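Local coordinates for 16S rRNA processing protein (Pseudomonas aeruginosa, PDB 2F1L) that is probably needed for a late step in 30S ribosomal subunit assembly and for efficient processing of 16S rRNA, at residues 37-42 with 74-79; 54-59 with 94-99; 145-150 with 159-164. All blocks are in the same frame, centred on the assembly; numbering follows the deposited sequence.

In the fold
RimM illustrates how two small beta domains in one chain can each be built on antiparallel pairing. Interactions 1 and 2 belong to the N-terminal domain and share its curled sheet; their centres are 14 Å apart, and they touch where V38 packs on I98 and A79 on W54. Along the chain their segments alternate, 37-42, 54-59, 74-79 and 94-99, so the two pairings interlock distant parts of the sequence. Interaction 3 follows in series, a local hairpin of the PRC barrel domain, its centre 24 Å from that of interaction 1 and 34 Å from that of interaction 2. Interactions 1 and 3 both touch the second subunit, F41 packing on V145 of the other copy.

Interaction 1: residues 37-42 with 74-79; sequences KVYSFT and GKVLAA
Rotation about the first side-chain bond sets the meeting of Y39 and V76: Y39 holds CG opposite its carbonyl carbon (chi1 -71°), and V76 does the same with CG1 (chi1 -64°). The tyrosine starts away from the neighbouring strand, yet its ring swings back, and V76 CG1 reaches the ring edge, 3.5 Å from Y39 CE1 and near the ring plane. Beyond this point the ring stacks on F187 of the second subunit, and Y39 OH is hydrogen-bonded to the terminal carboxylate of that same residue.

On the other face of the sheet, V38 and L77 sit across from each other, CB to CB 4.2 Å. L77 CD1 extends to S40 CB at 3.7 Å, while V38 CG2 lies 4.3 Å from A79 CB. Two backbone bonds join this pair, V38 N to L77 O and L77 N to V38 O, both 2.9 Å, the second being the straighter at 167°.

S40 OG accepts from T42 N at 3.2 Å, forming an ST turn as the strand ends, and also bonds to L45 O. Strand 35-40 runs between strands 20-27 and 76-81, antiparallel to both, in the curled beta sheet of the RimM N-terminal domain.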
ATOM      1  N   LYS A  37      10.162 -15.570  11.547  1.00 33.70           N
ATOM      2  CA  LYS A  37      10.056 -14.543  10.542  1.00 33.87           C
ATOM      3  C   LYS A  37       8.566 -14.397  10.233  1.00 31.39           C
ATOM      4  O   LYS A  37       7.840 -15.369  10.095  1.00 31.30           O
ATOM      5  CB  LYS A  37      10.840 -14.952   9.318  1.00 36.23           C
ATOM      6  CG  LYS A  37      11.071 -13.856   8.295  1.00 36.18           C
ATOM      7  CD  LYS A  37      11.192 -14.455   6.909  1.00 43.51           C
ATOM      8  CE  LYS A  37      12.274 -13.829   6.027  1.00 51.08           C
ATOM      9  NZ  LYS A  37      11.927 -14.214   4.627  1.00 52.60           N
ATOM     10  N   VAL A  38       8.141 -13.152  10.167  1.00 31.66           N
ATOM     11  CA  VAL A  38       6.748 -12.775  10.229  1.00 33.84           C
ATOM     12  C   VAL A  38       6.508 -11.687   9.196  1.00 33.71           C
ATOM     13  O   VAL A  38       7.268 -10.726   9.114  1.00 33.58           O
ATOM     14  CB  VAL A  38       6.417 -12.257  11.652  1.00 35.17           C
ATOM     15  CG1 VAL A  38       5.145 -11.482  11.676  1.00 42.47           C
ATOM     16  CG2 VAL A  38       6.297 -13.439  12.612  1.00 35.62           C
ATOM     17  N   TYR A  39       5.482 -11.860   8.372  1.00 32.92           N
ATOM     18  CA  TYR A  39       5.016 -10.763   7.571  1.00 33.53           C
ATOM     19  C   TYR A  39       3.984 -10.008   8.425  1.00 32.62           C
ATOM     20  O   TYR A  39       3.201 -10.630   9.166  1.00 31.74           O
ATOM     21  CB  TYR A  39       4.386 -11.250   6.261  1.00 36.60           C
ATOM     22  CG  TYR A  39       5.323 -11.832   5.210  1.00 36.38           C
ATOM     23  CD1 TYR A  39       6.557 -11.290   4.962  1.00 42.91           C
ATOM     24  CD2 TYR A  39       4.905 -12.881   4.396  1.00 44.75           C
ATOM     25  CE1 TYR A  39       7.381 -11.799   3.952  1.00 44.97           C
ATOM     26  CE2 TYR A  39       5.711 -13.392   3.395  1.00 47.63           C
ATOM     27  CZ  TYR A  39       6.957 -12.853   3.182  1.00 48.49           C
ATOM     28  OH  TYR A  39       7.789 -13.367   2.202  1.00 40.28           O
ATOM     29  N   SER A  40       3.991  -8.679   8.353  1.00 30.91           N
ATOM     30  CA  SER A  40       3.012  -7.883   9.104  1.00 30.21           C
ATOM     31  C   SER A  40       1.978  -7.263   8.193  1.00 27.90           C
ATOM     32  O   SER A  40       2.331  -6.770   7.152  1.00 32.08           O
ATOM     33  CB  SER A  40       3.705  -6.764   9.850  1.00 28.66           C
ATOM     34  OG  SER A  40       2.759  -5.828  10.303  1.00 22.15           O
ATOM     35  N   PHE A  41       0.722  -7.249   8.609  1.00 27.32           N
ATOM     36  CA  PHE A  41      -0.370  -6.661   7.826  1.00 27.64           C
ATOM     37  C   PHE A  41      -0.924  -5.362   8.435  1.00 27.11           C
ATOM     38  O   PHE A  41      -2.005  -4.828   8.018  1.00 29.33           O
ATOM     39  CB  PHE A  41      -1.502  -7.706   7.667  1.00 29.01           C
ATOM     40  CG  PHE A  41      -1.041  -9.032   7.098  1.00 23.61           C
ATOM     41  CD1 PHE A  41      -0.059  -9.080   6.110  1.00 32.00           C
ATOM     42  CD2 PHE A  41      -1.624 -10.222   7.510  1.00 34.10           C
ATOM     43  CE1 PHE A  41       0.383 -10.297   5.602  1.00 29.70           C
ATOM     44  CE2 PHE A  41      -1.188 -11.457   7.010  1.00 25.25           C
ATOM     45  CZ  PHE A  41      -0.196 -11.488   6.048  1.00 32.19           C
ATOM     46  N   THR A  42      -0.203  -4.861   9.420  1.00 25.04           N
ATOM     47  CA  THR A  42      -0.611  -3.687  10.172  1.00 25.72           C
ATOM     48  C   THR A  42      -0.113  -2.399   9.491  1.00 26.72           C
ATOM     49  O   THR A  42       0.788  -2.426   8.671  1.00 22.40           O
ATOM     50  CB  THR A  42      -0.058  -3.725  11.613  1.00 25.66           C
ATOM     51  OG1 THR A  42       1.394  -3.710  11.606  1.00 27.49           O
ATOM     52  CG2 THR A  42      -0.525  -4.987  12.310  1.00 29.52           C
ATOM     53  N   GLY A  74      14.323  -4.919   7.318  1.00 31.05           N
ATOM     54  CA  GLY A  74      13.801  -4.508   6.033  1.00 29.95           C
ATOM     55  C   GLY A  74      12.314  -4.343   6.170  1.00 31.34           C
ATOM     56  O   GLY A  74      11.845  -3.533   6.990  1.00 31.34           O
ATOM     57  N   LYS A  75      11.574  -5.159   5.431  1.00 30.80           N
ATOM     58  CA  LYS A  75      10.123  -5.096   5.495  1.00 31.31           C
ATOM     59  C   LYS A  75       9.520  -6.368   6.086  1.00 32.36           C
ATOM     60  O   LYS A  75       8.335  -6.503   6.120  1.00 33.85           O
ATOM     61  CB  LYS A  75       9.558  -4.806   4.118  1.00 31.56           C
ATOM     62  CG  LYS A  75       9.962  -3.429   3.555  1.00 27.88           C
ATOM     63  CD  LYS A  75       9.170  -2.314   4.181  1.00 37.12           C
ATOM     64  CE  LYS A  75       7.797  -2.145   3.541  1.00 36.18           C
ATOM     65  NZ  LYS A  75       7.943  -1.785   2.080  1.00 28.35           N
ATOM     66  N   VAL A  76      10.325  -7.296   6.577  1.00 34.10           N
ATOM     67  CA  VAL A  76       9.776  -8.389   7.386  1.00 35.58           C
ATOM     68  C   VAL A  76      10.140  -8.189   8.825  1.00 36.57           C
ATOM     69  O   VAL A  76      11.030  -7.387   9.131  1.00 38.40           O
ATOM     70  CB  VAL A  76      10.341  -9.748   7.005  1.00 38.74           C
ATOM     71  CG1 VAL A  76       9.939 -10.113   5.556  1.00 39.32           C
ATOM     72  CG2 VAL A  76      11.881  -9.785   7.195  1.00 32.40           C
ATOM     73  N   LEU A  77       9.502  -8.952   9.709  1.00 32.63           N
ATOM     74  CA  LEU A  77       9.789  -8.852  11.108  1.00 34.12           C
ATOM     75  C   LEU A  77      10.409 -10.133  11.631  1.00 33.63           C
ATOM     76  O   LEU A  77      10.128 -11.206  11.105  1.00 35.72           O
ATOM     77  CB  LEU A  77       8.518  -8.622  11.881  1.00 34.68           C
ATOM     78  CG  LEU A  77       7.993  -7.198  11.929  1.00 39.54           C
ATOM     79  CD1 LEU A  77       7.374  -6.857  10.601  1.00 47.48           C
ATOM     80  CD2 LEU A  77       6.915  -7.072  13.026  1.00 41.26           C
ATOM     81  N   ALA A  78      11.203 -10.010  12.697  1.00 31.40           N
ATOM     82  CA  ALA A  78      11.607 -11.153  13.536  1.00 30.81           C
ATOM     83  C   ALA A  78      10.984 -10.996  14.918  1.00 31.43           C
ATOM     84  O   ALA A  78      11.013  -9.920  15.525  1.00 33.61           O
ATOM     85  CB  ALA A  78      13.128 -11.260  13.648  1.00 28.75           C
ATOM     86  N   ALA A  79      10.431 -12.084  15.409  1.00 30.45           N
ATOM     87  CA  ALA A  79       9.658 -12.072  16.626  1.00 30.95           C
ATOM     88  C   ALA A  79      10.142 -13.186  17.537  1.00 30.23           C
ATOM     89  O   ALA A  79      10.396 -14.285  17.061  1.00 28.16           O
ATOM     90  CB  ALA A  79       8.226 -12.290  16.291  1.00 34.19           C
TER

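Interaction 2: residues 54-59 with 94-99; sequences WTLRRD and TGYEIC
The Y96 ring is sandwiched between two side chains of strand 53-58: L56 CD1 lies over one face, and the R58 guanidinium over the opposite one. L56 CB comes 3.6 Å from Y96 CD1. R58 CZ is 3.9 Å from the Y96 ring centroid, a cation-pi contact, though the two planes are inclined by 37°. The backbone carbon of R57 sits at the ring edge. R58 NH2 gives a hydrogen bond to T94 O at 3.0 Å, within the guanidinium plane but from above the carbonyl plane. The same nitrogen bonds to T92 O, and Y96 OH is held by E61.

The W54 indole carries I98 CG2 on one face, 3.6 Å from the centroid of its five-membered ring: a CH-pi contact.

On the sheet face that carries T55, R57, E97 and C99, C99 SG rests over the centre of the R57 guanidinium, while E97 OE1 lies near its edge, tilted from the guanidinium plane, on the syn side of the carboxylate. The planes of this salt bridge stand 66° apart. Its modelled length, 2.5 Å from R57 NH2 to E97 OE1, is doubtfully short.

T55 with C99 and R57 with E97 are antiparallel hydrogen-bonded pairs. The two arginines are held differently: R57 by a carboxylate, R58 by a ring face, backbone carbonyls and a long, weak ion pair to E61, which would be expected to stabilise its positive charge.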
ATOM      1  N   TRP A  54      -0.838 -13.219  20.863  1.00 31.38           N
ATOM      2  CA  TRP A  54      -1.063 -13.689  19.524  1.00 33.15           C
ATOM      3  C   TRP A  54      -1.952 -14.937  19.503  1.00 34.79           C
ATOM      4  O   TRP A  54      -1.645 -15.947  20.140  1.00 35.47           O
ATOM      5  CB  TRP A  54       0.312 -14.008  18.928  1.00 36.34           C
ATOM      6  CG  TRP A  54       1.099 -12.790  18.557  1.00 33.18           C
ATOM      7  CD1 TRP A  54       0.831 -11.500  18.895  1.00 33.23           C
ATOM      8  CD2 TRP A  54       2.252 -12.762  17.753  1.00 30.95           C
ATOM      9  NE1 TRP A  54       1.736 -10.674  18.334  1.00 30.49           N
ATOM     10  CE2 TRP A  54       2.644 -11.428  17.641  1.00 34.44           C
ATOM     11  CE3 TRP A  54       2.998 -13.739  17.114  1.00 33.80           C
ATOM     12  CZ2 TRP A  54       3.752 -11.033  16.890  1.00 35.07           C
ATOM     13  CZ3 TRP A  54       4.109 -13.349  16.398  1.00 38.71           C
ATOM     14  CH2 TRP A  54       4.475 -12.013  16.289  1.00 35.01           C
ATOM     15  N   THR A  55      -3.052 -14.868  18.771  1.00 34.01           N
ATOM     16  CA  THR A  55      -3.884 -16.022  18.562  1.00 34.21           C
ATOM     17  C   THR A  55      -3.467 -16.647  17.244  1.00 35.58           C
ATOM     18  O   THR A  55      -3.773 -16.120  16.179  1.00 37.83           O
ATOM     19  CB  THR A  55      -5.340 -15.624  18.472  1.00 34.71           C
ATOM     20  OG1 THR A  55      -5.683 -14.872  19.637  1.00 40.76           O
ATOM     21  CG2 THR A  55      -6.234 -16.843  18.370  1.00 31.56           C
ATOM     22  N   LEU A  56      -2.757 -17.763  17.296  1.00 34.78           N
ATOM     23  CA  LEU A  56      -2.248 -18.345  16.080  1.00 34.79           C
ATOM     24  C   LEU A  56      -3.263 -19.308  15.526  1.00 34.95           C
ATOM     25  O   LEU A  56      -3.856 -20.083  16.275  1.00 37.41           O
ATOM     26  CB  LEU A  56      -0.944 -19.053  16.354  1.00 35.26           C
ATOM     27  CG  LEU A  56       0.131 -18.168  16.985  1.00 38.66           C
ATOM     28  CD1 LEU A  56       1.352 -19.035  17.255  1.00 35.98           C
ATOM     29  CD2 LEU A  56       0.467 -16.952  16.083  1.00 35.18           C
ATOM     30  N   ARG A  57      -3.463 -19.264  14.217  1.00 33.01           N
ATOM     31  CA  ARG A  57      -4.405 -20.143  13.584  1.00 34.21           C
ATOM     32  C   ARG A  57      -3.852 -20.708  12.305  1.00 35.76           C
ATOM     33  O   ARG A  57      -3.423 -19.946  11.453  1.00 35.90           O
ATOM     34  CB  ARG A  57      -5.658 -19.374  13.242  1.00 35.90           C
ATOM     35  CG  ARG A  57      -6.765 -20.264  12.698  1.00 42.55           C
ATOM     36  CD  ARG A  57      -7.960 -19.444  12.416  1.00 39.11           C
ATOM     37  NE  ARG A  57      -7.721 -18.561  11.288  1.00 39.00           N
ATOM     38  CZ  ARG A  57      -8.299 -17.374  11.118  1.00 43.99           C
ATOM     39  NH1 ARG A  57      -9.152 -16.879  12.011  1.00 47.41           N
ATOM     40  NH2 ARG A  57      -8.006 -16.659  10.048  1.00 43.15           N
ATOM     41  N   ARG A  58      -3.873 -22.038  12.180  1.00 38.27           N
ATOM     42  CA  ARG A  58      -3.451 -22.730  10.968  1.00 39.54           C
ATOM     43  C   ARG A  58      -4.406 -23.884  10.667  1.00 41.72           C
ATOM     44  O   ARG A  58      -4.623 -24.718  11.523  1.00 41.32           O
ATOM     45  CB  ARG A  58      -2.049 -23.297  11.151  1.00 39.40           C
ATOM     46  CG  ARG A  58      -1.493 -23.916   9.881  1.00 43.66           C
ATOM     47  CD  ARG A  58      -0.695 -25.178  10.130  1.00 50.15           C
ATOM     48  NE  ARG A  58       0.612 -24.781  10.581  1.00 43.11           N
ATOM     49  CZ  ARG A  58       1.169 -25.110  11.733  1.00 52.35           C
ATOM     50  NH1 ARG A  58       0.566 -25.917  12.594  1.00 43.78           N
ATOM     51  NH2 ARG A  58       2.372 -24.615  12.024  1.00 56.66           N
ATOM     52  N   ASP A  59      -4.951 -23.947   9.450  1.00 44.59           N
ATOM     53  CA  ASP A  59      -5.936 -24.988   9.075  1.00 46.45           C
ATOM     54  C   ASP A  59      -6.999 -25.187  10.153  1.00 46.14           C
ATOM     55  O   ASP A  59      -7.253 -26.311  10.573  1.00 45.90           O
ATOM     56  CB  ASP A  59      -5.253 -26.341   8.800  1.00 47.25           C
ATOM     57  CG  ASP A  59      -4.204 -26.255   7.710  1.00 55.32           C
ATOM     58  OD1 ASP A  59      -4.535 -25.752   6.616  1.00 66.19           O
ATOM     59  OD2 ASP A  59      -3.046 -26.685   7.951  1.00 65.28           O
ATOM     60  N   THR A  94       5.665 -22.358  11.379  1.00 31.42           N
ATOM     61  CA  THR A  94       5.504 -21.842  10.015  1.00 32.25           C
ATOM     62  C   THR A  94       4.071 -22.051   9.520  1.00 33.03           C
ATOM     63  O   THR A  94       3.520 -23.098   9.698  1.00 34.34           O
ATOM     64  CB  THR A  94       6.536 -22.503   9.067  1.00 33.61           C
ATOM     65  OG1 THR A  94       7.838 -21.911   9.285  1.00 28.51           O
ATOM     66  CG2 THR A  94       6.142 -22.350   7.605  1.00 31.50           C
ATOM     67  N   GLY A  95       3.446 -21.036   8.933  1.00 34.01           N
ATOM     68  CA  GLY A  95       2.102 -21.190   8.390  1.00 30.26           C
ATOM     69  C   GLY A  95       1.000 -20.759   9.337  1.00 30.66           C
ATOM     70  O   GLY A  95      -0.158 -20.821   8.971  1.00 29.98           O
ATOM     71  N   TYR A  96       1.340 -20.322  10.549  1.00 31.42           N
ATOM     72  CA  TYR A  96       0.339 -19.790  11.485  1.00 31.75           C
ATOM     73  C   TYR A  96       0.017 -18.342  11.187  1.00 33.69           C
ATOM     74  O   TYR A  96       0.895 -17.485  11.127  1.00 34.32           O
ATOM     75  CB  TYR A  96       0.846 -19.836  12.918  1.00 34.58           C
ATOM     76  CG  TYR A  96       0.596 -21.146  13.620  1.00 37.08           C
ATOM     77  CD1 TYR A  96      -0.681 -21.615  13.816  1.00 43.19           C
ATOM     78  CD2 TYR A  96       1.636 -21.889  14.135  1.00 50.18           C
ATOM     79  CE1 TYR A  96      -0.915 -22.804  14.469  1.00 42.54           C
ATOM     80  CE2 TYR A  96       1.401 -23.083  14.787  1.00 45.34           C
ATOM     81  CZ  TYR A  96       0.133 -23.526  14.944  1.00 39.47           C
ATOM     82  OH  TYR A  96      -0.094 -24.703  15.586  1.00 43.56           O
ATOM     83  N   GLU A  97      -1.257 -18.062  11.001  1.00 35.08           N
ATOM     84  CA  GLU A  97      -1.722 -16.695  10.942  1.00 33.45           C
ATOM     85  C   GLU A  97      -1.678 -16.139  12.339  1.00 34.35           C
ATOM     86  O   GLU A  97      -2.016 -16.837  13.301  1.00 36.47           O
ATOM     87  CB  GLU A  97      -3.150 -16.653  10.446  1.00 32.53           C
ATOM     88  CG  GLU A  97      -3.286 -17.123   9.021  1.00 32.46           C
ATOM     89  CD  GLU A  97      -4.719 -17.191   8.558  1.00 38.52           C
ATOM     90  OE1 GLU A  97      -5.633 -17.307   9.429  1.00 28.95           O
ATOM     91  OE2 GLU A  97      -4.913 -17.145   7.314  1.00 38.88           O
ATOM     92  N   ILE A  98      -1.256 -14.889  12.456  1.00 34.48           N
ATOM     93  CA  ILE A  98      -1.239 -14.200  13.744  1.00 34.66           C
ATOM     94  C   ILE A  98      -2.526 -13.412  13.816  1.00 35.24           C
ATOM     95  O   ILE A  98      -2.707 -12.506  13.012  1.00 35.51           O
ATOM     96  CB  ILE A  98      -0.080 -13.202  13.837  1.00 34.25           C
ATOM     97  CG1 ILE A  98       1.264 -13.899  13.590  1.00 35.23           C
ATOM     98  CG2 ILE A  98      -0.126 -12.486  15.214  1.00 37.30           C
ATOM     99  CD1 ILE A  98       2.372 -13.009  13.211  1.00 36.87           C
ATOM    100  N   CYS A  99      -3.416 -13.762  14.747  1.00 35.41           N
ATOM    101  CA  CYS A  99      -4.761 -13.168  14.832  1.00 35.02           C
ATOM    102  C   CYS A  99      -5.013 -12.441  16.136  1.00 35.95           C
ATOM    103  O   CYS A  99      -4.352 -12.698  17.140  1.00 33.05           O
ATOM    104  CB  CYS A  99      -5.846 -14.238  14.715  1.00 33.89           C
ATOM    105  SG  CYS A  99      -5.779 -15.200  13.247  1.00 42.13           S
TER

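Interaction 3: residues 145-150 with 159-164; sequences VMVVKP and ERLLPY
A beta hairpin pairs strand 145-149 antiparallel with strand 160-163, the outermost strand on one side of its sheet within the chain, and M146 lies across from L162 near the open end of the hairpin. Four backbone hydrogen bonds hold the hairpin, two for each of the pairs M146 with L162 and V148 with R160. The bond from M146 N to L162 O is 2.8 Å and nearly straight at 174°.

The side chain of M146, a selenomethionine, turns at its last torsion (chi3 -60°), which bends the methyl back over the partner strand. M146 CE lies 3.3 Å from L162 CB, a tight approach, and 3.5 Å from P163 O. The selenium meets Y164 at the ring edge, in the ring plane, M146 SE to Y164 CD1 4.0 Å, a Met-aromatic contact. On this face M146 also packs against I134 and L137 of strand 130-138 and against V169 and M179, as expected of a residue filling the interior of the PRC barrel. R160 starts from the same face but sends its guanidinium away from the partner strand, to a salt bridge with D156 and a hydrogen bond with A185 O.

The reverse face is aliphatic. V147 and L161 lie side by side and point the same way, V147 CG2 to L161 CD2 3.7 Å, while V145 CG1 comes within 3.8 Å of L161 CB. At the turn end, V147 CG1 borders the carboxylate of E159, 3.8 Å from E159 OE1; the other oxygen, OE2, forms a salt bridge with K25 of the second subunit. V145 packs on F41 of the second subunit.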
ATOM      1  N   VAL A 145      -3.847   9.645   1.717  1.00 35.48           N
ATOM      2  CA  VAL A 145      -2.558  10.069   1.199  1.00 35.87           C
ATOM      3  C   VAL A 145      -2.022  11.149   2.082  1.00 35.90           C
ATOM      4  O   VAL A 145      -2.770  11.999   2.552  1.00 38.08           O
ATOM      5  CB  VAL A 145      -2.707  10.598  -0.232  1.00 36.78           C
ATOM      6  CG1 VAL A 145      -1.471  11.351  -0.658  1.00 42.22           C
ATOM      7  CG2 VAL A 145      -3.005   9.416  -1.200  1.00 34.66           C
HETATM    8  N   MSE A 146      -0.719  11.129   2.306  1.00 39.59           N
HETATM    9  CA  MSE A 146      -0.031  12.155   3.079  1.00 41.87           C
HETATM   10  C   MSE A 146       0.644  13.107   2.141  1.00 36.72           C
HETATM   11  O   MSE A 146       1.434  12.704   1.307  1.00 35.62           O
HETATM   12  CB  MSE A 146       1.016  11.526   3.956  1.00 35.83           C
HETATM   13  CG  MSE A 146       0.442  10.592   4.958  1.00 41.32           C
HETATM   14 SE   MSE A 146       1.831   9.380   5.750  1.00 72.14          SE
HETATM   15  CE  MSE A 146       2.537   8.394   4.201  1.00 64.08           C
ATOM     16  N   VAL A 147       0.326  14.386   2.282  1.00 38.11           N
ATOM     17  CA  VAL A 147       0.981  15.432   1.508  1.00 37.64           C
ATOM     18  C   VAL A 147       2.215  15.836   2.294  1.00 37.23           C
ATOM     19  O   VAL A 147       2.104  16.403   3.387  1.00 35.62           O
ATOM     20  CB  VAL A 147       0.045  16.673   1.257  1.00 38.12           C
ATOM     21  CG1 VAL A 147       0.717  17.689   0.355  1.00 33.68           C
ATOM     22  CG2 VAL A 147      -1.231  16.247   0.613  1.00 35.29           C
ATOM     23  N   VAL A 148       3.382  15.510   1.735  1.00 38.12           N
ATOM     24  CA  VAL A 148       4.692  15.802   2.344  1.00 35.77           C
ATOM     25  C   VAL A 148       5.326  17.035   1.701  1.00 35.41           C
ATOM     26  O   VAL A 148       5.600  17.040   0.495  1.00 34.98           O
ATOM     27  CB  VAL A 148       5.587  14.600   2.196  1.00 33.87           C
ATOM     28  CG1 VAL A 148       6.933  14.882   2.835  1.00 44.33           C
ATOM     29  CG2 VAL A 148       4.918  13.389   2.897  1.00 33.74           C
ATOM     30  N   LYS A 149       5.484  18.104   2.484  1.00 36.36           N
ATOM     31  CA  LYS A 149       5.998  19.395   1.969  1.00 35.85           C
ATOM     32  C   LYS A 149       7.478  19.426   2.307  1.00 35.89           C
ATOM     33  O   LYS A 149       7.877  18.955   3.361  1.00 36.96           O
ATOM     34  CB  LYS A 149       5.276  20.613   2.590  1.00 32.57           C
ATOM     35  N   PRO A 150       8.297  19.992   1.430  1.00 35.88           N
ATOM     36  CA  PRO A 150       9.710  20.155   1.774  1.00 36.36           C
ATOM     37  C   PRO A 150       9.862  21.247   2.832  1.00 37.25           C
ATOM     38  O   PRO A 150       9.010  22.131   2.924  1.00 38.11           O
ATOM     39  CB  PRO A 150      10.339  20.651   0.468  1.00 34.02           C
ATOM     40  CG  PRO A 150       9.245  21.445  -0.155  1.00 32.99           C
ATOM     41  CD  PRO A 150       7.967  20.619   0.141  1.00 36.63           C
ATOM     42  N   GLU A 159       7.361  18.434  -3.363  1.00 35.93           N
ATOM     43  CA  GLU A 159       6.249  17.888  -2.596  1.00 37.79           C
ATOM     44  C   GLU A 159       6.074  16.429  -3.009  1.00 37.66           C
ATOM     45  O   GLU A 159       6.296  16.069  -4.161  1.00 39.60           O
ATOM     46  CB  GLU A 159       4.961  18.694  -2.814  1.00 38.21           C
ATOM     47  CG  GLU A 159       3.676  17.942  -2.537  1.00 41.52           C
ATOM     48  CD  GLU A 159       2.450  18.719  -2.968  1.00 39.74           C
ATOM     49  OE1 GLU A 159       2.237  19.801  -2.407  1.00 36.84           O
ATOM     50  OE2 GLU A 159       1.697  18.241  -3.857  1.00 38.64           O
ATOM     51  N   ARG A 160       5.682  15.587  -2.061  1.00 34.39           N
ATOM     52  CA  ARG A 160       5.445  14.201  -2.361  1.00 32.38           C
ATOM     53  C   ARG A 160       4.137  13.709  -1.786  1.00 32.90           C
ATOM     54  O   ARG A 160       3.601  14.276  -0.859  1.00 34.68           O
ATOM     55  CB  ARG A 160       6.593  13.356  -1.824  1.00 32.74           C
ATOM     56  CG  ARG A 160       7.868  13.496  -2.605  1.00 29.21           C
ATOM     57  CD  ARG A 160       8.930  12.676  -1.962  1.00 33.68           C
ATOM     58  NE  ARG A 160      10.186  12.678  -2.709  1.00 32.19           N
ATOM     59  CZ  ARG A 160      11.061  13.663  -2.644  1.00 34.81           C
ATOM     60  NH1 ARG A 160      10.802  14.733  -1.901  1.00 36.05           N
ATOM     61  NH2 ARG A 160      12.184  13.595  -3.328  1.00 34.54           N
ATOM     62  N   LEU A 161       3.629  12.626  -2.337  1.00 33.84           N
ATOM     63  CA  LEU A 161       2.331  12.137  -1.919  1.00 35.48           C
ATOM     64  C   LEU A 161       2.419  10.646  -1.642  1.00 35.01           C
ATOM     65  O   LEU A 161       2.526   9.819  -2.573  1.00 36.04           O
ATOM     66  CB  LEU A 161       1.323  12.434  -3.009  1.00 36.08           C
ATOM     67  CG  LEU A 161       1.193  13.926  -3.235  1.00 39.65           C
ATOM     68  CD1 LEU A 161       1.044  14.191  -4.718  1.00 52.19           C
ATOM     69  CD2 LEU A 161       0.039  14.503  -2.430  1.00 40.48           C
ATOM     70  N   LEU A 162       2.416  10.314  -0.357  1.00 35.91           N
ATOM     71  CA  LEU A 162       2.702   8.955   0.075  1.00 36.11           C
ATOM     72  C   LEU A 162       1.423   8.328   0.566  1.00 35.70           C
ATOM     73  O   LEU A 162       0.623   8.981   1.186  1.00 35.99           O
ATOM     74  CB  LEU A 162       3.752   8.943   1.162  1.00 32.15           C
ATOM     75  CG  LEU A 162       5.213   9.027   0.717  1.00 36.57           C
ATOM     76  CD1 LEU A 162       5.497  10.258  -0.081  1.00 33.30           C
ATOM     77  CD2 LEU A 162       6.105   8.993   1.963  1.00 40.79           C
ATOM     78  N   PRO A 163       1.222   7.053   0.264  1.00 36.73           N
ATOM     79  CA  PRO A 163       0.047   6.330   0.755  1.00 35.28           C
ATOM     80  C   PRO A 163       0.202   5.975   2.224  1.00 35.11           C
ATOM     81  O   PRO A 163       1.289   5.557   2.664  1.00 36.56           O
ATOM     82  CB  PRO A 163       0.049   5.077  -0.100  1.00 35.13           C
ATOM     83  CG  PRO A 163       1.502   4.819  -0.345  1.00 38.53           C
ATOM     84  CD  PRO A 163       2.122   6.191  -0.525  1.00 35.77           C
ATOM     85  N   TYR A 164      -0.855   6.168   2.995  1.00 37.35           N
ATOM     86  CA  TYR A 164      -0.822   5.803   4.419  1.00 37.68           C
ATOM     87  C   TYR A 164      -1.197   4.331   4.499  1.00 36.37           C
ATOM     88  O   TYR A 164      -2.367   3.972   4.679  1.00 36.47           O
ATOM     89  CB  TYR A 164      -1.792   6.664   5.262  1.00 39.23           C
ATOM     90  CG  TYR A 164      -1.709   6.340   6.731  1.00 39.04           C
ATOM     91  CD1 TYR A 164      -0.689   6.831   7.520  1.00 44.57           C
ATOM     92  CD2 TYR A 164      -2.620   5.488   7.319  1.00 52.24           C
ATOM     93  CE1 TYR A 164      -0.589   6.506   8.869  1.00 42.71           C
ATOM     94  CE2 TYR A 164      -2.524   5.144   8.637  1.00 49.65           C
ATOM     95  CZ  TYR A 164      -1.508   5.660   9.419  1.00 50.40           C
ATOM     96  OH  TYR A 164      -1.443   5.303  10.759  1.00 53.45           O
TER